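Local coordinates for DisA protein (Sorangium cellulosum, PDB 6CCA) that probably transfers methyl groups to carbon in a growing polyketide, building the gem-dimethyl group during assembly of disorazol, at residues 54-68 / 145-159. Residues are numbered along the deposited sequence; the frame is centred on the assembly and turned at random.
Sequences HQPAFDALERFSEDL and LADLPAIAPYVRLLW
Leu61 O accepts two bonds at once, from Ser65 N and from Ser65 OG, which reach it from opposite faces of the carbonyl plane. The hydroxyl bond, Ser65 OG to Leu61 O, is 2.9 Å long, its donor tilted out of that plane. It leaves Ser65 OG 3.5 Å from Leu158 CD1, so a polar atom satisfied within its own helix also lines the bed of an apolar knob. Leu158 sits as that knob in a hole formed by Leu61, Phe64, Ser65 and Leu68. The two methyls of Leu61 part: CD1 touches Val155 CG2 and Leu158 CD1, while CD2 lies 3.7 Å from Tyr154 CB. Here helices 55-75 and 152-163 pack side by side, their short segments nearly parallel at 10°. They belong to a largely helical region that lies beside the methyltransferase sheet, with helix 342-346 also touching Ser65 and Leu158. Near the start of both helices, Ile151 CG2 sits squarely over one face of the Phe58 ring, 3.6 Å from its centroid, in a CH-pi contact. The Ile151 CG1 branch lies between backbone N and carbonyl carbon (chi1 62°) and sets CD1 against Ala57 O and Ala57 CB. Phe58 also turns its edge to the face of Tyr154, a T-shaped pair with planes at 76°. The hydroxyl of Tyr154 is hydrogen-bonded to Asn195. His54 adds an oblique touch of its ring on Ala150 CB. Leu145 of helix 135-146 puts CD1 3.5 Å from Phe64 CB and CD2 against Ala60 CB. Farther along, Leu68 splits its methyls: CD2 meets Leu158 CB, and CD1 lies 3.6 Å from Trp159 CZ3; the Trp159 indole in turn stacks with the ring of Tyr162.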
loop_
_atom_site.group_PDB
_atom_site.type_symbol
_atom_site.label_atom_id
_atom_site.label_comp_id
_atom_site.label_asym_id
_atom_site.label_seq_id
_atom_site.Cartn_x
_atom_site.Cartn_y
_atom_site.Cartn_z
ATOM N N HIS A 54 17.830 5.612 5.418
ATOM C CA HIS A 54 17.553 4.803 4.217
ATOM C C HIS A 54 17.168 5.584 2.949
ATOM O O HIS A 54 17.077 4.988 1.906
ATOM C CB HIS A 54 16.456 3.791 4.587
ATOM C CG HIS A 54 16.869 2.929 5.705
ATOM N ND1 HIS A 54 17.924 2.073 5.608
ATOM C CD2 HIS A 54 16.404 2.813 6.975
ATOM C CE1 HIS A 54 18.092 1.441 6.756
ATOM N NE2 HIS A 54 17.185 1.876 7.601
ATOM N N GLN A 55 17.045 6.898 2.983
ATOM C CA GLN A 55 16.674 7.634 1.832
ATOM C C GLN A 55 17.626 7.594 0.643
ATOM O O GLN A 55 17.168 7.478 -0.437
ATOM C CB GLN A 55 16.282 9.040 2.197
ATOM C CG GLN A 55 15.803 9.887 1.073
ATOM C CD GLN A 55 14.829 10.861 1.603
ATOM O OE1 GLN A 55 15.238 11.940 2.089
ATOM N NE2 GLN A 55 13.543 10.450 1.663
ATOM N N PRO A 56 18.965 7.583 0.845
ATOM C CA PRO A 56 19.865 7.489 -0.321
ATOM C C PRO A 56 19.663 6.174 -1.073
ATOM O O PRO A 56 19.641 6.159 -2.338
ATOM C CB PRO A 56 21.267 7.562 0.320
ATOM C CG PRO A 56 21.035 8.447 1.556
ATOM C CD PRO A 56 19.692 7.945 2.075
ATOM N N ALA A 57 19.387 5.105 -0.325
ATOM C CA ALA A 57 19.179 3.801 -0.977
ATOM C C ALA A 57 17.867 3.784 -1.786
ATOM O O ALA A 57 17.846 3.308 -2.916
ATOM C CB ALA A 57 19.258 2.664 0.017
ATOM N N PHE A 58 16.798 4.338 -1.212
ATOM C CA PHE A 58 15.528 4.402 -1.921
ATOM C C PHE A 58 15.600 5.363 -3.082
ATOM O O PHE A 58 14.995 5.124 -4.112
ATOM C CB PHE A 58 14.375 4.663 -0.949
ATOM C CG PHE A 58 13.912 3.420 -0.289
ATOM C CD1 PHE A 58 14.510 2.964 0.877
ATOM C CD2 PHE A 58 12.918 2.654 -0.875
ATOM C CE1 PHE A 58 14.134 1.762 1.430
ATOM C CE2 PHE A 58 12.506 1.472 -0.290
ATOM C CZ PHE A 58 13.105 1.004 0.837
ATOM N N ASP A 59 16.389 6.440 -2.965
ATOM C CA ASP A 59 16.623 7.310 -4.135
ATOM C C ASP A 59 17.297 6.564 -5.240
ATOM O O ASP A 59 16.878 6.663 -6.422
ATOM C CB ASP A 59 17.451 8.591 -3.778
ATOM C CG ASP A 59 16.687 9.603 -2.915
ATOM O OD1 ASP A 59 15.464 9.502 -2.752
ATOM O OD2 ASP A 59 17.385 10.434 -2.293
ATOM N N ALA A 60 18.279 5.734 -4.901
ATOM C CA ALA A 60 18.950 4.948 -5.906
ATOM C C ALA A 60 18.053 3.867 -6.500
ATOM O O ALA A 60 18.136 3.527 -7.705
ATOM C CB ALA A 60 20.215 4.290 -5.338
ATOM N N LEU A 61 17.164 3.323 -5.674
ATOM C CA LEU A 61 16.144 2.384 -6.188
ATOM C C LEU A 61 15.278 3.028 -7.262
ATOM O O LEU A 61 14.936 2.388 -8.249
ATOM C CB LEU A 61 15.367 1.789 -4.999
ATOM C CG LEU A 61 14.271 0.803 -5.342
ATOM C CD1 LEU A 61 14.838 -0.450 -5.926
ATOM C CD2 LEU A 61 13.474 0.465 -4.139
ATOM N N GLU A 62 14.940 4.287 -7.092
ATOM C CA GLU A 62 14.129 4.987 -8.073
ATOM C C GLU A 62 14.846 5.138 -9.421
ATOM O O GLU A 62 14.286 4.914 -10.449
ATOM C CB GLU A 62 13.724 6.376 -7.577
ATOM C CG GLU A 62 12.464 6.394 -6.773
ATOM C CD GLU A 62 11.216 6.615 -7.639
ATOM O OE1 GLU A 62 10.866 7.741 -8.026
ATOM O OE2 GLU A 62 10.638 5.654 -7.932
ATOM N N ARG A 63 16.091 5.557 -9.367
ATOM C CA ARG A 63 16.883 5.735 -10.561
ATOM C C ARG A 63 17.096 4.386 -11.269
ATOM O O ARG A 63 16.947 4.288 -12.422
ATOM C CB ARG A 63 18.208 6.413 -10.251
ATOM C CG ARG A 63 18.121 7.872 -9.802
ATOM C CD ARG A 63 17.021 8.716 -10.465
ATOM N NE ARG A 63 16.036 9.082 -9.446
ATOM C CZ ARG A 63 14.752 9.351 -9.628
ATOM N NH1 ARG A 63 14.179 9.388 -10.796
ATOM N NH2 ARG A 63 14.030 9.571 -8.565
ATOM N N PHE A 64 17.419 3.375 -10.513
ATOM C CA PHE A 64 17.529 2.039 -11.043
ATOM C C PHE A 64 16.256 1.602 -11.786
ATOM O O PHE A 64 16.325 1.038 -12.835
ATOM C CB PHE A 64 17.896 1.095 -9.915
ATOM C CG PHE A 64 17.848 -0.360 -10.276
ATOM C CD1 PHE A 64 18.794 -0.913 -11.093
ATOM C CD2 PHE A 64 16.894 -1.176 -9.743
ATOM C CE1 PHE A 64 18.759 -2.227 -11.411
ATOM C CE2 PHE A 64 16.861 -2.512 -10.047
ATOM C CZ PHE A 64 17.809 -3.036 -10.879
ATOM N N SER A 65 15.100 1.890 -11.203
ATOM C CA SER A 65 13.851 1.512 -11.835
ATOM C C SER A 65 13.729 2.152 -13.221
ATOM O O SER A 65 13.254 1.534 -14.142
ATOM C CB SER A 65 12.665 1.908 -10.938
ATOM O OG SER A 65 12.730 1.226 -9.689
ATOM N N GLU A 66 14.146 3.405 -13.353
ATOM C CA GLU A 66 14.128 4.092 -14.630
ATOM C C GLU A 66 14.984 3.376 -15.689
ATOM O O GLU A 66 14.533 3.156 -16.811
ATOM C CB GLU A 66 14.661 5.515 -14.434
ATOM C CG GLU A 66 13.708 6.373 -13.645
ATOM C CD GLU A 66 14.327 7.686 -13.188
ATOM O OE1 GLU A 66 15.543 7.891 -13.276
ATOM O OE2 GLU A 66 13.532 8.510 -12.760
ATOM N N ASP A 67 16.225 3.074 -15.299
ATOM C CA ASP A 67 17.169 2.385 -16.147
ATOM C C ASP A 67 16.739 0.967 -16.536
ATOM O O ASP A 67 16.809 0.555 -17.675
ATOM C CB ASP A 67 18.486 2.339 -15.444
ATOM C CG ASP A 67 19.104 3.768 -15.239
ATOM O OD1 ASP A 67 18.555 4.788 -15.732
ATOM O OD2 ASP A 67 20.033 3.851 -14.458
ATOM N N LEU A 68 16.190 0.253 -15.555
ATOM C CA LEU A 68 15.638 -1.082 -15.759
ATOM C C LEU A 68 14.517 -1.029 -16.768
ATOM O O LEU A 68 14.396 -1.924 -17.608
ATOM C CB LEU A 68 15.114 -1.606 -14.374
ATOM C CG LEU A 68 14.789 -3.107 -14.324
ATOM C CD1 LEU A 68 15.966 -4.047 -14.663
ATOM C CD2 LEU A 68 14.192 -3.370 -12.927
ATOM N N LEU A 145 22.995 -2.790 -5.797
ATOM C CA LEU A 145 21.896 -2.357 -4.951
ATOM C C LEU A 145 21.406 -3.470 -4.100
ATOM O O LEU A 145 20.936 -3.211 -2.992
ATOM C CB LEU A 145 20.824 -1.674 -5.761
ATOM C CG LEU A 145 21.207 -0.385 -6.457
ATOM C CD1 LEU A 145 19.986 0.211 -7.191
ATOM C CD2 LEU A 145 21.738 0.646 -5.455
ATOM N N ALA A 146 21.584 -4.732 -4.547
ATOM C CA ALA A 146 21.179 -5.892 -3.760
ATOM C C ALA A 146 22.018 -6.008 -2.476
ATOM O O ALA A 146 21.582 -6.689 -1.586
ATOM C CB ALA A 146 21.235 -7.255 -4.563
ATOM N N ASP A 147 23.188 -5.370 -2.426
ATOM C CA ASP A 147 24.080 -5.375 -1.290
ATOM C C ASP A 147 23.668 -4.303 -0.239
ATOM O O ASP A 147 24.380 -4.104 0.739
ATOM C CB ASP A 147 25.483 -5.089 -1.785
ATOM C CG ASP A 147 26.550 -5.453 -0.775
ATOM O OD1 ASP A 147 26.469 -6.583 -0.282
ATOM O OD2 ASP A 147 27.442 -4.589 -0.491
ATOM N N LEU A 148 22.538 -3.612 -0.467
ATOM C CA LEU A 148 21.968 -2.709 0.532
ATOM C C LEU A 148 20.736 -3.334 1.159
ATOM O O LEU A 148 19.657 -3.436 0.551
ATOM C CB LEU A 148 21.730 -1.346 -0.100
ATOM C CG LEU A 148 22.994 -0.582 -0.465
ATOM C CD1 LEU A 148 22.640 0.439 -1.541
ATOM C CD2 LEU A 148 23.556 0.106 0.761
ATOM N N PRO A 149 20.850 -3.778 2.415
ATOM C CA PRO A 149 19.698 -4.501 2.948
ATOM C C PRO A 149 18.339 -3.840 2.928
ATOM O O PRO A 149 17.334 -4.495 2.730
ATOM C CB PRO A 149 20.142 -4.886 4.393
ATOM C CG PRO A 149 21.648 -4.989 4.255
ATOM C CD PRO A 149 22.003 -3.833 3.338
ATOM N N ALA A 150 18.292 -2.527 3.115
ATOM C CA ALA A 150 17.008 -1.869 3.224
ATOM C C ALA A 150 16.241 -1.941 1.916
ATOM O O ALA A 150 15.008 -1.888 1.906
ATOM C CB ALA A 150 17.214 -0.430 3.644
ATOM N N ILE A 151 16.976 -2.006 0.791
ATOM C CA ILE A 151 16.316 -2.069 -0.494
ATOM C C ILE A 151 16.378 -3.458 -1.141
ATOM O O ILE A 151 15.780 -3.675 -2.223
ATOM C CB ILE A 151 16.793 -0.980 -1.469
ATOM C CG1 ILE A 151 18.288 -1.072 -1.824
ATOM C CG2 ILE A 151 16.304 0.399 -0.975
ATOM C CD1 ILE A 151 18.739 -0.155 -2.919
ATOM N N ALA A 152 17.199 -4.329 -0.576
ATOM C CA ALA A 152 17.462 -5.624 -1.255
ATOM C C ALA A 152 16.183 -6.385 -1.695
ATOM O O ALA A 152 16.122 -6.903 -2.825
ATOM C CB ALA A 152 18.378 -6.502 -0.391
ATOM N N PRO A 153 15.145 -6.498 -0.830
ATOM C CA PRO A 153 13.974 -7.266 -1.294
ATOM C C PRO A 153 13.188 -6.594 -2.403
ATOM O O PRO A 153 12.582 -7.279 -3.220
ATOM C CB PRO A 153 13.103 -7.395 -0.051
ATOM C CG PRO A 153 13.610 -6.314 0.861
ATOM C CD PRO A 153 15.048 -6.174 0.604
ATOM N N TYR A 154 13.281 -5.261 -2.462
ATOM C CA TYR A 154 12.678 -4.494 -3.551
ATOM C C TYR A 154 13.463 -4.751 -4.857
ATOM O O TYR A 154 12.855 -4.979 -5.908
ATOM C CB TYR A 154 12.662 -3.001 -3.225
ATOM C CG TYR A 154 11.939 -2.690 -1.912
ATOM C CD1 TYR A 154 12.595 -2.835 -0.692
ATOM C CD2 TYR A 154 10.663 -2.251 -1.891
ATOM C CE1 TYR A 154 11.981 -2.640 0.496
ATOM C CE2 TYR A 154 9.984 -2.044 -0.682
ATOM C CZ TYR A 154 10.655 -2.219 0.516
ATOM O OH TYR A 154 10.094 -2.014 1.785
ATOM N N VAL A 155 14.781 -4.755 -4.762
ATOM C CA VAL A 155 15.659 -5.010 -5.916
ATOM C C VAL A 155 15.363 -6.420 -6.454
ATOM O O VAL A 155 15.152 -6.642 -7.656
ATOM C CB VAL A 155 17.137 -4.858 -5.549
ATOM C CG1 VAL A 155 18.043 -5.328 -6.666
ATOM C CG2 VAL A 155 17.433 -3.396 -5.229
ATOM N N ARG A 156 15.327 -7.376 -5.531
ATOM C CA ARG A 156 15.018 -8.760 -5.865
ATOM C C ARG A 156 13.703 -8.866 -6.630
ATOM O O ARG A 156 13.648 -9.472 -7.701
ATOM C CB ARG A 156 14.960 -9.616 -4.598
ATOM C CG ARG A 156 16.315 -10.106 -4.116
ATOM C CD ARG A 156 16.167 -11.199 -3.071
ATOM N NE ARG A 156 15.523 -12.392 -3.615
ATOM C CZ ARG A 156 14.314 -12.815 -3.260
ATOM N NH1 ARG A 156 13.612 -12.141 -2.359
ATOM N NH2 ARG A 156 13.806 -13.911 -3.806
ATOM N N LEU A 157 12.644 -8.277 -6.082
ATOM C CA LEU A 157 11.344 -8.328 -6.729
ATOM C C LEU A 157 11.389 -7.679 -8.147
ATOM O O LEU A 157 10.796 -8.182 -9.081
ATOM C CB LEU A 157 10.310 -7.604 -5.869
ATOM C CG LEU A 157 8.932 -7.546 -6.549
ATOM C CD1 LEU A 157 8.469 -8.949 -6.893
ATOM C CD2 LEU A 157 7.865 -6.864 -5.676
ATOM N N LEU A 158 11.986 -6.477 -8.260
ATOM C CA LEU A 158 12.070 -5.829 -9.575
ATOM C C LEU A 158 12.820 -6.697 -10.558
ATOM O O LEU A 158 12.461 -6.768 -11.723
ATOM C CB LEU A 158 12.778 -4.506 -9.476
ATOM C CG LEU A 158 12.000 -3.394 -8.817
ATOM C CD1 LEU A 158 12.823 -2.155 -8.888
ATOM C CD2 LEU A 158 10.705 -3.117 -9.608
ATOM N N TRP A 159 13.910 -7.316 -10.120
ATOM C CA TRP A 159 14.695 -8.205 -11.003
ATOM C C TRP A 159 13.914 -9.429 -11.444
ATOM O O TRP A 159 13.916 -9.765 -12.622
ATOM C CB TRP A 159 16.042 -8.598 -10.369
ATOM C CG TRP A 159 17.009 -9.131 -11.386
ATOM C CD1 TRP A 159 17.353 -10.442 -11.580
ATOM C CD2 TRP A 159 17.620 -8.390 -12.445
ATOM N NE1 TRP A 159 18.202 -10.530 -12.665
ATOM C CE2 TRP A 159 18.353 -9.297 -13.226
ATOM C CE3 TRP A 159 17.639 -7.047 -12.776
ATOM C CZ2 TRP A 159 19.151 -8.893 -14.291
ATOM C CZ3 TRP A 159 18.377 -6.643 -13.862
ATOM C CH2 TRP A 159 19.148 -7.562 -14.601
#